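Local atomic coordinates of TlmII (Streptoalloteichus hindustanus, PDB entry 4HVM), a protein that takes part in tallysomycin biosynthesis, has a condensation domain and may bind phosphopantetheine. Residues Arg39-Ser44 and Ala156-Tyr161; Arg101-Leu106 and Glu387-Ala392; Gly241-Ala246 and Ser319-Gly324; Thr249-Trp254 and Arg310-Arg315. One frame throughout, in Å; residues are numbered along the deposited sequence.

Contact 1: residues Arg39-Ser44 and Ala156-Tyr161; sequences RGLLGS and AVWQAY. With SO4 (sulfate ion), chain F.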
loop_
_atom_site.group_PDB
_atom_site.type_symbol
_atom_site.label_atom_id
_atom_site.label_comp_id
_atom_site.label_asym_id
_atom_site.label_seq_id
_atom_site.Cartn_x
_atom_site.Cartn_y
_atom_site.Cartn_z
ATOM N N ARG A 39 4.772 9.354 -2.753
ATOM C CA ARG A 39 3.572 9.924 -3.351
ATOM C C ARG A 39 3.742 11.436 -3.396
ATOM O O ARG A 39 4.615 11.981 -2.720
ATOM C CB ARG A 39 2.332 9.556 -2.534
ATOM C CG ARG A 39 2.088 8.056 -2.416
ATOM C CD ARG A 39 1.820 7.426 -3.770
ATOM N NE ARG A 39 2.410 6.094 -3.872
ATOM C CZ ARG A 39 1.784 4.972 -3.534
ATOM N NH1 ARG A 39 0.543 5.021 -3.070
ATOM N NH2 ARG A 39 2.397 3.802 -3.660
ATOM N N GLY A 40 2.920 12.116 -4.190
ATOM C CA GLY A 40 3.031 13.558 -4.311
ATOM C C GLY A 40 1.770 14.258 -4.776
ATOM O O GLY A 40 0.940 13.672 -5.470
ATOM N N LEU A 41 1.627 15.520 -4.383
ATOM C CA LEU A 41 0.529 16.362 -4.844
ATOM C C LEU A 41 1.079 17.482 -5.719
ATOM O O LEU A 41 2.048 18.147 -5.354
ATOM C CB LEU A 41 -0.238 16.958 -3.659
ATOM C CG LEU A 41 -1.045 15.992 -2.790
ATOM C CD1 LEU A 41 -1.736 16.739 -1.665
ATOM C CD2 LEU A 41 -2.060 15.218 -3.622
ATOM N N LEU A 42 0.461 17.684 -6.877
ATOM C CA LEU A 42 0.889 18.737 -7.790
ATOM C C LEU A 42 0.076 20.010 -7.582
ATOM O O LEU A 42 -1.145 20.005 -7.721
ATOM C CB LEU A 42 0.767 18.269 -9.240
ATOM C CG LEU A 42 0.948 19.331 -10.324
ATOM C CD1 LEU A 42 2.317 19.980 -10.228
ATOM C CD2 LEU A 42 0.743 18.717 -11.696
ATOM N N GLY A 43 0.761 21.098 -7.247
ATOM C CA GLY A 43 0.113 22.388 -7.092
ATOM C C GLY A 43 0.353 23.265 -8.305
ATOM O O GLY A 43 1.460 23.305 -8.845
ATOM N N SER A 44 -0.685 23.969 -8.740
ATOM C CA SER A 44 -0.575 24.817 -9.918
ATOM C C SER A 44 -1.237 26.173 -9.701
ATOM O O SER A 44 -2.411 26.250 -9.345
ATOM C CB SER A 44 -1.189 24.122 -11.134
ATOM O OG SER A 44 -0.892 24.831 -12.326
ATOM N N ALA A 156 -2.269 17.818 4.717
ATOM C CA ALA A 156 -2.090 18.656 5.898
ATOM C C ALA A 156 -1.138 19.823 5.637
ATOM O O ALA A 156 -1.302 20.905 6.203
ATOM C CB ALA A 156 -1.595 17.822 7.070
ATOM N N VAL A 157 -0.146 19.599 4.781
ATOM C CA VAL A 157 0.810 20.644 4.431
ATOM C C VAL A 157 0.127 21.762 3.652
ATOM O O VAL A 157 0.347 22.943 3.919
ATOM C CB VAL A 157 1.994 20.086 3.617
ATOM C CG1 VAL A 157 2.928 21.211 3.202
ATOM C CG2 VAL A 157 2.744 19.037 4.426
ATOM N N TRP A 158 -0.712 21.386 2.694
ATOM C CA TRP A 158 -1.463 22.371 1.925
ATOM C C TRP A 158 -2.502 23.084 2.785
ATOM O O TRP A 158 -2.829 24.247 2.543
ATOM C CB TRP A 158 -2.123 21.721 0.709
ATOM C CG TRP A 158 -1.173 21.499 -0.433
ATOM C CD1 TRP A 158 -0.708 20.303 -0.898
ATOM C CD2 TRP A 158 -0.565 22.510 -1.248
ATOM N NE1 TRP A 158 0.148 20.506 -1.958
ATOM C CE2 TRP A 158 0.252 21.854 -2.191
ATOM C CE3 TRP A 158 -0.635 23.905 -1.273
ATOM C CZ2 TRP A 158 0.993 22.547 -3.149
ATOM C CZ3 TRP A 158 0.102 24.592 -2.223
ATOM C CH2 TRP A 158 0.905 23.913 -3.148
ATOM N N GLN A 159 -3.023 22.382 3.787
ATOM C CA GLN A 159 -3.944 22.993 4.737
ATOM C C GLN A 159 -3.243 24.085 5.539
ATOM O O GLN A 159 -3.811 25.151 5.779
ATOM C CB GLN A 159 -4.530 21.945 5.686
ATOM C CG GLN A 159 -5.685 21.137 5.105
ATOM C CD GLN A 159 -6.368 20.261 6.145
ATOM O OE1 GLN A 159 -5.873 20.097 7.261
ATOM N NE2 GLN A 159 -7.516 19.697 5.782
ATOM N N ALA A 160 -2.009 23.810 5.948
ATOM C CA ALA A 160 -1.219 24.767 6.711
ATOM C C ALA A 160 -0.867 25.977 5.859
ATOM O O ALA A 160 -0.743 27.089 6.370
ATOM C CB ALA A 160 0.044 24.105 7.244
ATOM N N TYR A 161 -0.718 25.752 4.556
ATOM C CA TYR A 161 -0.376 26.814 3.616
ATOM C C TYR A 161 -1.453 27.894 3.576
ATOM O O TYR A 161 -1.155 29.073 3.383
ATOM C CB TYR A 161 -0.159 26.225 2.220
ATOM C CG TYR A 161 0.209 27.235 1.156
ATOM C CD1 TYR A 161 1.515 27.686 1.022
ATOM C CD2 TYR A 161 -0.748 27.728 0.275
ATOM C CE1 TYR A 161 1.860 28.602 0.045
ATOM C CE2 TYR A 161 -0.413 28.648 -0.705
ATOM C CZ TYR A 161 0.893 29.081 -0.815
ATOM O OH TYR A 161 1.230 29.997 -1.787
HETATM S S SO4 F . 4.445 1.307 -3.306
HETATM O O1 SO4 F . 4.397 0.739 -4.651
HETATM O O2 SO4 F . 5.292 0.490 -2.440
HETATM O O3 SO4 F . 4.996 2.658 -3.380
HETATM O O4 SO4 F . 3.096 1.349 -2.747
#
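Trp-158 of helix 147-161 lays its indole against strand 36-44 and alone from 156-161 touches residues 39-44. Its CG is anti to the carbonyl carbon (chi1 -79°), which sends the indole toward the strand. The pyrrole end meets Leu-41: ring atom CD1 is 3.8 Å from Leu-41 CD1, and Trp-158 NE1 is 4.0 Å from Leu-41 CB. The leucine and the indole pass alongside, running opposite ways. At the benzo end, Trp-158 CZ2 is 4.0 Å from Gly-43 CA, and no side chain stands between ring and backbone. This part is buried and apolar, and no hydrogen bond crosses it. The strand is more open at Arg-39, which is partly exposed. Its bent chain carries NH2 to a sulfate, probably from the crystallisation liquor, and two weak hydrogen bonds form, at 2.7 Å from NH2 to sulfate O4 and 2.9 Å from NH2 to O3. A leucine in place of Arg-39 would probably leave the sulfate without these two donors. Trp-158 also touches Leu-136 and Ile-386, on the strands flanking 36-44. Such helix-on-sheet packing is typical of the condensation-domain fold, related to chloramphenicol acetyltransferase.

Contact 2: residues Arg101-Leu106 and Glu387-Ala392; sequences RCVELL and ELFREA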
loop_
_atom_site.group_PDB
_atom_site.type_symbol
_atom_site.label_atom_id
_atom_site.label_comp_id
_atom_site.label_asym_id
_atom_site.label_seq_id
_atom_site.Cartn_x
_atom_site.Cartn_y
_atom_site.Cartn_z
ATOM N N ARG A 101 11.276 14.383 -14.584
ATOM C CA ARG A 101 12.432 14.467 -13.701
ATOM C C ARG A 101 12.009 14.371 -12.244
ATOM O O ARG A 101 12.711 13.784 -11.419
ATOM C CB ARG A 101 13.186 15.776 -13.929
ATOM C CG ARG A 101 13.534 16.062 -15.376
ATOM C CD ARG A 101 14.602 15.125 -15.901
ATOM N NE ARG A 101 14.061 13.863 -16.398
ATOM C CZ ARG A 101 13.619 13.669 -17.637
ATOM N NH1 ARG A 101 13.154 12.480 -17.996
ATOM N NH2 ARG A 101 13.639 14.662 -18.518
ATOM N N CYS A 102 10.855 14.955 -11.933
ATOM C CA CYS A 102 10.344 14.963 -10.568
ATOM C C CYS A 102 10.019 13.547 -10.103
ATOM O O CYS A 102 10.174 13.214 -8.927
ATOM C CB CYS A 102 9.109 15.857 -10.466
ATOM S SG CYS A 102 8.515 16.097 -8.780
ATOM N N VAL A 103 9.571 12.717 -11.040
ATOM C CA VAL A 103 9.306 11.312 -10.755
ATOM C C VAL A 103 10.616 10.590 -10.485
ATOM O O VAL A 103 10.727 9.809 -9.542
ATOM C CB VAL A 103 8.566 10.622 -11.915
ATOM C CG1 VAL A 103 8.474 9.119 -11.683
ATOM C CG2 VAL A 103 7.182 11.216 -12.090
ATOM N N GLU A 104 11.611 10.860 -11.321
ATOM C CA GLU A 104 12.924 10.258 -11.161
ATOM C C GLU A 104 13.586 10.748 -9.878
ATOM O O GLU A 104 14.390 10.041 -9.278
ATOM C CB GLU A 104 13.807 10.574 -12.372
ATOM C CG GLU A 104 13.313 9.974 -13.684
ATOM C CD GLU A 104 13.864 10.698 -14.905
ATOM O OE1 GLU A 104 14.535 11.737 -14.733
ATOM O OE2 GLU A 104 13.623 10.227 -16.037
ATOM N N LEU A 105 13.241 11.959 -9.455
ATOM C CA LEU A 105 13.801 12.523 -8.232
ATOM C C LEU A 105 13.286 11.784 -6.999
ATOM O O LEU A 105 14.062 11.356 -6.146
ATOM C CB LEU A 105 13.464 14.014 -8.133
ATOM C CG LEU A 105 14.025 14.825 -6.962
ATOM C CD1 LEU A 105 14.351 16.237 -7.416
ATOM C CD2 LEU A 105 13.039 14.864 -5.809
ATOM N N LEU A 106 11.967 11.654 -6.907
ATOM C CA LEU A 106 11.338 11.000 -5.767
ATOM C C LEU A 106 11.708 9.521 -5.690
ATOM O O LEU A 106 11.937 8.985 -4.606
ATOM C CB LEU A 106 9.821 11.170 -5.829
ATOM C CG LEU A 106 9.334 12.613 -5.707
ATOM C CD1 LEU A 106 7.831 12.687 -5.865
ATOM C CD2 LEU A 106 9.757 13.190 -4.368
ATOM N N GLU A 387 -3.845 18.501 -7.479
ATOM C CA GLU A 387 -4.186 17.176 -7.985
ATOM C C GLU A 387 -3.095 16.179 -7.626
ATOM O O GLU A 387 -1.990 16.567 -7.245
ATOM C CB GLU A 387 -4.369 17.214 -9.504
ATOM C CG GLU A 387 -3.107 17.608 -10.271
ATOM C CD GLU A 387 -3.352 17.801 -11.756
ATOM O OE1 GLU A 387 -2.378 17.736 -12.536
ATOM O OE2 GLU A 387 -4.517 18.030 -12.143
ATOM N N LEU A 388 -3.411 14.894 -7.739
ATOM C CA LEU A 388 -2.427 13.845 -7.508
ATOM C C LEU A 388 -1.349 13.924 -8.580
ATOM O O LEU A 388 -1.633 14.258 -9.730
ATOM C CB LEU A 388 -3.091 12.467 -7.520
ATOM C CG LEU A 388 -3.608 11.911 -6.188
ATOM C CD1 LEU A 388 -4.623 12.841 -5.541
ATOM C CD2 LEU A 388 -4.201 10.526 -6.392
ATOM N N PHE A 389 -0.111 13.625 -8.201
ATOM C CA PHE A 389 1.007 13.738 -9.130
ATOM C C PHE A 389 1.565 12.384 -9.557
ATOM O O PHE A 389 2.250 11.717 -8.782
ATOM C CB PHE A 389 2.123 14.607 -8.542
ATOM C CG PHE A 389 3.345 14.679 -9.410
ATOM C CD1 PHE A 389 3.297 15.315 -10.640
ATOM C CD2 PHE A 389 4.535 14.101 -9.007
ATOM C CE1 PHE A 389 4.415 15.376 -11.450
ATOM C CE2 PHE A 389 5.657 14.162 -9.812
ATOM C CZ PHE A 389 5.597 14.799 -11.034
ATOM N N ARG A 390 1.259 11.997 -10.795
ATOM C CA ARG A 390 1.819 10.798 -11.420
ATOM C C ARG A 390 1.785 9.575 -10.509
ATOM O O ARG A 390 2.764 8.835 -10.422
ATOM C CB ARG A 390 3.258 11.058 -11.884
ATOM C CG ARG A 390 3.401 12.135 -12.951
ATOM C CD ARG A 390 3.055 11.612 -14.340
ATOM N NE ARG A 390 3.254 12.630 -15.367
ATOM C CZ ARG A 390 4.405 12.840 -16.002
ATOM N NH1 ARG A 390 5.468 12.100 -15.717
ATOM N NH2 ARG A 390 4.493 13.792 -16.922
ATOM N N GLU A 391 0.663 9.374 -9.825
ATOM C CA GLU A 391 0.533 8.270 -8.879
ATOM C C GLU A 391 0.839 6.918 -9.522
ATOM O O GLU A 391 1.435 6.046 -8.894
ATOM C CB GLU A 391 -0.864 8.258 -8.254
ATOM C CG GLU A 391 -1.029 7.248 -7.129
ATOM C CD GLU A 391 -2.412 7.288 -6.507
ATOM O OE1 GLU A 391 -3.409 7.160 -7.250
ATOM O OE2 GLU A 391 -2.500 7.454 -5.272
ATOM N N ALA A 392 0.443 6.765 -10.782
ATOM C CA ALA A 392 0.676 5.531 -11.526
ATOM C C ALA A 392 2.159 5.226 -11.712
ATOM O O ALA A 392 2.559 4.063 -11.772
ATOM C CB ALA A 392 -0.016 5.594 -12.871
#
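Cys-102 and Phe-389 form a sulfur-aromatic contact where helix 98-110 packs against the turn between strand 385-388 and helix 391-394. Cys-102 SG is 4.5 Å from the ring centroid and lies 50° off the ring normal. Cys-102 CB also takes part, 3.7 Å from Phe-389 CZ. Phe-389 reaches the helix because its CG is anti to the backbone N (chi1 176°). Val-103 CG2 comes obliquely to the same ring, 4.0 Å from Phe-389 CE2. An alanine in place of Phe-389 would probably open a gap beside Cys-102 and Val-103 and leave the sulfur without its aromatic partner.

Arg-390 sits at the N-cap position of helix 391-394, and its side chain runs nearly perpendicular to that of Val-103. Its CB starts 3.9 Å from Val-103 CG2. Its CG stays near that methyl and also lies 3.7 Å above one face of the Phe-389 ring, toward the rim. The chain then bends at chi2, and its tip comes back beside the valine. On the outer side of helix 98-110, Arg-101 grips Glu-104 side-on, with NE to OE1 and NH1 to OE2 in a salt bridge. The last atom of the Arg-390 contact is NH1, 4.1 Å from Val-103 CG2.

Contact 3: residues Gly241-Ala246 and Ser319-Gly324; sequences GSLAMA and SRTQAG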
loop_
_atom_site.group_PDB
_atom_site.type_symbol
_atom_site.label_atom_id
_atom_site.label_comp_id
_atom_site.label_asym_id
_atom_site.label_seq_id
_atom_site.Cartn_x
_atom_site.Cartn_y
_atom_site.Cartn_z
ATOM N N GLY A 241 -13.215 -1.663 -4.324
ATOM C CA GLY A 241 -12.574 -1.261 -5.564
ATOM C C GLY A 241 -11.504 -2.250 -5.985
ATOM O O GLY A 241 -11.317 -2.518 -7.174
ATOM N N SER A 242 -10.799 -2.794 -4.999
ATOM C CA SER A 242 -9.767 -3.790 -5.252
ATOM C C SER A 242 -10.398 -5.178 -5.322
ATOM O O SER A 242 -9.751 -6.143 -5.730
ATOM C CB SER A 242 -8.698 -3.748 -4.156
ATOM O OG SER A 242 -9.230 -4.168 -2.910
ATOM N N LEU A 243 -11.667 -5.266 -4.929
ATOM C CA LEU A 243 -12.379 -6.540 -4.926
ATOM C C LEU A 243 -12.862 -6.928 -6.319
ATOM O O LEU A 243 -12.967 -8.109 -6.639
ATOM C CB LEU A 243 -13.547 -6.518 -3.936
ATOM C CG LEU A 243 -13.537 -7.709 -2.973
ATOM C CD1 LEU A 243 -12.181 -7.829 -2.293
ATOM C CD2 LEU A 243 -14.651 -7.593 -1.944
ATOM N N ALA A 244 -13.151 -5.929 -7.145
ATOM C CA ALA A 244 -13.467 -6.180 -8.543
ATOM C C ALA A 244 -12.209 -6.670 -9.247
ATOM O O ALA A 244 -12.272 -7.541 -10.112
ATOM C CB ALA A 244 -13.994 -4.927 -9.204
HETATM N N MSE A 245 -11.068 -6.100 -8.868
HETATM C CA MSE A 245 -9.774 -6.546 -9.374
HETATM C C MSE A 245 -9.475 -7.980 -8.969
HETATM O O MSE A 245 -9.097 -8.800 -9.802
HETATM C CB MSE A 245 -8.658 -5.636 -8.866
HETATM C CG MSE A 245 -8.559 -4.314 -9.589
HETATM SE SE MSE A 245 -8.063 -4.559 -11.454
HETATM C CE MSE A 245 -9.831 -4.454 -12.278
ATOM N N ALA A 246 -9.636 -8.272 -7.683
ATOM C CA ALA A 246 -9.365 -9.603 -7.158
ATOM C C ALA A 246 -10.239 -10.666 -7.817
ATOM O O ALA A 246 -9.786 -11.784 -8.063
ATOM C CB ALA A 246 -9.554 -9.621 -5.650
ATOM N N SER A 319 -19.416 -12.919 -6.236
ATOM C CA SER A 319 -20.032 -13.619 -5.119
ATOM C C SER A 319 -19.025 -14.493 -4.370
ATOM O O SER A 319 -18.988 -14.512 -3.138
ATOM C CB SER A 319 -21.183 -14.479 -5.631
ATOM O OG SER A 319 -21.614 -15.383 -4.640
ATOM N N ARG A 320 -18.205 -15.209 -5.128
ATOM C CA ARG A 320 -17.247 -16.141 -4.552
ATOM C C ARG A 320 -16.023 -15.423 -3.981
ATOM O O ARG A 320 -15.420 -15.886 -3.013
ATOM C CB ARG A 320 -16.847 -17.185 -5.596
ATOM C CG ARG A 320 -18.052 -17.841 -6.256
ATOM C CD ARG A 320 -17.677 -19.040 -7.094
ATOM N NE ARG A 320 -18.854 -19.761 -7.569
ATOM C CZ ARG A 320 -18.858 -21.040 -7.928
ATOM N NH1 ARG A 320 -19.982 -21.603 -8.348
ATOM N NH2 ARG A 320 -17.747 -21.760 -7.862
ATOM N N THR A 321 -15.667 -14.287 -4.575
ATOM C CA THR A 321 -14.560 -13.476 -4.082
ATOM C C THR A 321 -14.929 -12.818 -2.759
ATOM O O THR A 321 -14.136 -12.794 -1.816
ATOM C CB THR A 321 -14.199 -12.370 -5.084
ATOM O OG1 THR A 321 -13.843 -12.960 -6.340
ATOM C CG2 THR A 321 -13.038 -11.532 -4.570
ATOM N N GLN A 322 -16.144 -12.284 -2.700
ATOM C CA GLN A 322 -16.630 -11.598 -1.509
ATOM C C GLN A 322 -16.815 -12.564 -0.342
ATOM O O GLN A 322 -16.606 -12.202 0.815
ATOM C CB GLN A 322 -17.946 -10.878 -1.814
ATOM C CG GLN A 322 -18.523 -10.075 -0.656
ATOM C CD GLN A 322 -19.762 -9.303 -1.062
ATOM O OE1 GLN A 322 -19.895 -8.895 -2.215
ATOM N NE2 GLN A 322 -20.683 -9.112 -0.124
ATOM N N ALA A 323 -17.205 -13.797 -0.653
ATOM C CA ALA A 323 -17.413 -14.816 0.370
ATOM C C ALA A 323 -16.095 -15.231 1.014
ATOM O O ALA A 323 -16.035 -15.500 2.213
ATOM C CB ALA A 323 -18.118 -16.023 -0.217
ATOM N N GLY A 324 -15.040 -15.289 0.209
ATOM C CA GLY A 324 -13.730 -15.648 0.711
ATOM C C GLY A 324 -13.099 -14.518 1.497
ATOM O O GLY A 324 -12.467 -14.745 2.530
#
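Thr-321 has its methyl CG2 anti to the backbone N (chi1 -59°, measured to OG1), and this points CG2 at Leu-243 and Ala-246. The same rotation puts OG1 beside its own backbone N, where it hydrogen-bonds Leu-317 O one turn earlier. The hydroxyl is thus satisfied within its own helix and the methyl is left to face the other one. CG2 is 4.2 Å from Leu-243 CG, 4.1 Å from Ala-246 CB and 4.0 Å from Leu-243 O. Farther out, Leu-243 CD2 approaches Gln-322 CA at 4.5 Å, at the margin of the contact. No hydrogen bond joins the segments. Their short axes come within 9.6 Å and are turned 119° between N-to-C directions. Leu-243 also reaches Met-318 and Phe-325 of helix 314-330. The two helices pack together against strands 297-305 and 274-282 of a mixed sheet. On the sheet side of the pair, Phe-302 of strand 297-305 touches both Ala-246 and Thr-321, and Leu-277 of strand 274-282 touches Ala-246.

Contact 4: residues Thr249-Trp254 and Arg310-Arg315; sequences TAWWLW and REPSFR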
loop_
_atom_site.group_PDB
_atom_site.type_symbol
_atom_site.label_atom_id
_atom_site.label_comp_id
_atom_site.label_asym_id
_atom_site.label_seq_id
_atom_site.Cartn_x
_atom_site.Cartn_y
_atom_site.Cartn_z
ATOM N N THR A 249 -8.989 -10.885 -11.620
ATOM C CA THR A 249 -7.652 -11.467 -11.674
ATOM C C THR A 249 -7.729 -12.965 -11.412
ATOM O O THR A 249 -7.091 -13.760 -12.104
ATOM C CB THR A 249 -6.701 -10.820 -10.651
ATOM O OG1 THR A 249 -6.558 -9.424 -10.936
ATOM C CG2 THR A 249 -5.337 -11.481 -10.706
ATOM N N ALA A 250 -8.517 -13.342 -10.409
ATOM C CA ALA A 250 -8.733 -14.747 -10.085
ATOM C C ALA A 250 -9.422 -15.454 -11.241
ATOM O O ALA A 250 -9.146 -16.619 -11.514
ATOM C CB ALA A 250 -9.559 -14.885 -8.818
ATOM N N TRP A 251 -10.318 -14.742 -11.916
ATOM C CA TRP A 251 -11.029 -15.295 -13.062
ATOM C C TRP A 251 -10.086 -15.642 -14.204
ATOM O O TRP A 251 -10.150 -16.740 -14.755
ATOM C CB TRP A 251 -12.094 -14.320 -13.563
ATOM C CG TRP A 251 -12.561 -14.615 -14.960
ATOM C CD1 TRP A 251 -13.452 -15.576 -15.343
ATOM C CD2 TRP A 251 -12.162 -13.938 -16.160
ATOM N NE1 TRP A 251 -13.633 -15.539 -16.704
ATOM C CE2 TRP A 251 -12.851 -14.543 -17.229
ATOM C CE3 TRP A 251 -11.288 -12.881 -16.432
ATOM C CZ2 TRP A 251 -12.695 -14.127 -18.549
ATOM C CZ3 TRP A 251 -11.134 -12.468 -17.744
ATOM C CH2 TRP A 251 -11.834 -13.090 -18.785
ATOM N N TRP A 252 -9.218 -14.702 -14.564
ATOM C CA TRP A 252 -8.329 -14.904 -15.700
ATOM C C TRP A 252 -7.315 -16.004 -15.434
ATOM O O TRP A 252 -7.042 -16.827 -16.306
ATOM C CB TRP A 252 -7.606 -13.616 -16.080
ATOM C CG TRP A 252 -6.896 -13.741 -17.389
ATOM C CD1 TRP A 252 -7.437 -13.566 -18.629
ATOM C CD2 TRP A 252 -5.521 -14.085 -17.596
ATOM N NE1 TRP A 252 -6.485 -13.771 -19.596
ATOM C CE2 TRP A 252 -5.300 -14.089 -18.988
ATOM C CE3 TRP A 252 -4.455 -14.383 -16.741
ATOM C CZ2 TRP A 252 -4.058 -14.380 -19.544
ATOM C CZ3 TRP A 252 -3.222 -14.671 -17.297
ATOM C CH2 TRP A 252 -3.034 -14.667 -18.685
ATOM N N LEU A 253 -6.757 -16.015 -14.229
ATOM C CA LEU A 253 -5.820 -17.062 -13.842
ATOM C C LEU A 253 -6.512 -18.422 -13.797
ATOM O O LEU A 253 -5.862 -19.463 -13.891
ATOM C CB LEU A 253 -5.183 -16.741 -12.489
ATOM C CG LEU A 253 -4.343 -15.463 -12.419
ATOM C CD1 LEU A 253 -3.789 -15.274 -11.019
ATOM C CD2 LEU A 253 -3.222 -15.496 -13.445
ATOM N N TRP A 254 -7.832 -18.409 -13.646
ATOM C CA TRP A 254 -8.613 -19.637 -13.684
ATOM C C TRP A 254 -8.748 -20.128 -15.127
ATOM O O TRP A 254 -8.668 -21.328 -15.388
ATOM C CB TRP A 254 -9.982 -19.422 -13.030
ATOM C CG TRP A 254 -10.974 -20.506 -13.313
ATOM C CD1 TRP A 254 -10.986 -21.767 -12.791
ATOM C CD2 TRP A 254 -12.109 -20.421 -14.182
ATOM N NE1 TRP A 254 -12.054 -22.474 -13.286
ATOM C CE2 TRP A 254 -12.759 -21.670 -14.142
ATOM C CE3 TRP A 254 -12.638 -19.411 -14.990
ATOM C CZ2 TRP A 254 -13.909 -21.937 -14.883
ATOM C CZ3 TRP A 254 -13.780 -19.678 -15.726
ATOM C CH2 TRP A 254 -14.403 -20.929 -15.666
ATOM N N ARG A 310 -18.754 -22.608 -14.746
ATOM C CA ARG A 310 -18.930 -22.883 -16.169
ATOM C C ARG A 310 -19.612 -21.686 -16.814
ATOM O O ARG A 310 -20.766 -21.388 -16.505
ATOM C CB ARG A 310 -19.773 -24.139 -16.381
ATOM C CG ARG A 310 -19.015 -25.442 -16.210
ATOM C CD ARG A 310 -19.978 -26.576 -15.922
ATOM N NE ARG A 310 -20.681 -26.353 -14.662
ATOM C CZ ARG A 310 -21.786 -26.991 -14.291
ATOM N NH1 ARG A 310 -22.332 -27.900 -15.086
ATOM N NH2 ARG A 310 -22.348 -26.713 -13.122
ATOM N N GLU A 311 -18.895 -21.016 -17.714
ATOM C CA GLU A 311 -19.341 -19.749 -18.292
ATOM C C GLU A 311 -19.760 -18.765 -17.204
ATOM O O GLU A 311 -20.899 -18.296 -17.196
ATOM C CB GLU A 311 -20.506 -19.966 -19.261
ATOM C CG GLU A 311 -20.279 -21.056 -20.291
ATOM C CD GLU A 311 -21.442 -21.189 -21.260
ATOM O OE1 GLU A 311 -21.401 -22.095 -22.118
ATOM O OE2 GLU A 311 -22.395 -20.385 -21.162
ATOM N N PRO A 312 -18.842 -18.448 -16.280
ATOM C CA PRO A 312 -19.249 -17.608 -15.152
ATOM C C PRO A 312 -19.455 -16.155 -15.562
ATOM O O PRO A 312 -18.886 -15.695 -16.553
ATOM C CB PRO A 312 -18.062 -17.720 -14.197
ATOM C CG PRO A 312 -16.893 -17.942 -15.094
ATOM C CD PRO A 312 -17.398 -18.747 -16.258
ATOM N N SER A 313 -20.279 -15.445 -14.801
ATOM C CA SER A 313 -20.469 -14.015 -15.009
ATOM C C SER A 313 -19.664 -13.248 -13.967
ATOM O O SER A 313 -19.076 -13.847 -13.066
ATOM C CB SER A 313 -21.945 -13.647 -14.890
ATOM O OG SER A 313 -22.406 -13.844 -13.568
ATOM N N PHE A 314 -19.636 -11.925 -14.084
ATOM C CA PHE A 314 -18.958 -11.104 -13.088
ATOM C C PHE A 314 -19.600 -11.294 -11.720
ATOM O O PHE A 314 -18.911 -11.326 -10.703
ATOM C CB PHE A 314 -18.988 -9.632 -13.482
ATOM C CG PHE A 314 -18.364 -8.719 -12.464
ATOM C CD1 PHE A 314 -16.998 -8.746 -12.232
ATOM C CD2 PHE A 314 -19.141 -7.818 -11.752
ATOM C CE1 PHE A 314 -16.421 -7.902 -11.305
ATOM C CE2 PHE A 314 -18.570 -6.970 -10.824
ATOM C CZ PHE A 314 -17.207 -7.013 -10.600
ATOM N N ARG A 315 -20.922 -11.426 -11.707
ATOM C CA ARG A 315 -21.652 -11.652 -10.466
ATOM C C ARG A 315 -21.251 -12.964 -9.814
ATOM O O ARG A 315 -21.136 -13.044 -8.593
ATOM C CB ARG A 315 -23.163 -11.637 -10.706
ATOM C CG ARG A 315 -23.804 -10.271 -10.559
ATOM C CD ARG A 315 -25.310 -10.388 -10.381
ATOM N NE ARG A 315 -25.942 -9.086 -10.193
ATOM C CZ ARG A 315 -26.416 -8.339 -11.184
ATOM N NH1 ARG A 315 -26.335 -8.768 -12.436
ATOM N NH2 ARG A 315 -26.977 -7.165 -10.925
#
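A proline-tryptophan contact joins helix 241-255 to the loop that leads into helix 314-330, with Pro-312 set against Trp-251 and Trp-254. It is purely apolar, and no hydrogen bond crosses it. The two indoles stand one turn apart on the helix. In both, CG is anti to the backbone N (chi1 162° in Trp-251 and 166° in Trp-254), and both rings extend toward the loop. Trp-254 makes the nearer approach. Its CZ3 is 3.6 Å from Pro-312 CG, and its CH2 is 3.8 Å from Pro-312 CD. The benzo end of this indole therefore meets the proline ring, from the opposite direction and obliquely. Trp-251 meets the same proline at its indole edge, with CD1 4.2 Å from Pro-312 CG, and here the tryptophan lies crosswise to the proline. The next residue, Ser-313, is the N-cap of helix 314-330. Its side chain caps a backbone N further on, and its own N is bonded to Asp-316 OD2, consistent with a capping box. Leu-317 of that helix touches both Trp-251 and Pro-312. Trp-251 also rests on Ala-453 of helix 445-459, while Pro-312 is held through its backbone to Leu-465 of the C-terminal tail.

In the fold
From the N terminus, contact 1 opens at strand 36-44 and closes at helix 147-161. Contact 2 starts inside that loop, at helix 98-110, and closes only at 387-392, so the two cross. They touch through neighbouring strands: Leu-42 N is 2.7 Å from Glu-387 O, probably a hydrogen bond. The late strand 385-388 thus joins the sheet holding strand 36-44, and contact 2 ties the turn after it to helix 98-110. Contacts 3 and 4 lie within its long loop. Contact 4 is nested in contact 3, and both join helix 241-255 to the region of helix 314-330, with centres about 11 Å apart. Contacts 1 and 4 lie on opposite sides of the chain's centre, about 41 Å apart between centres.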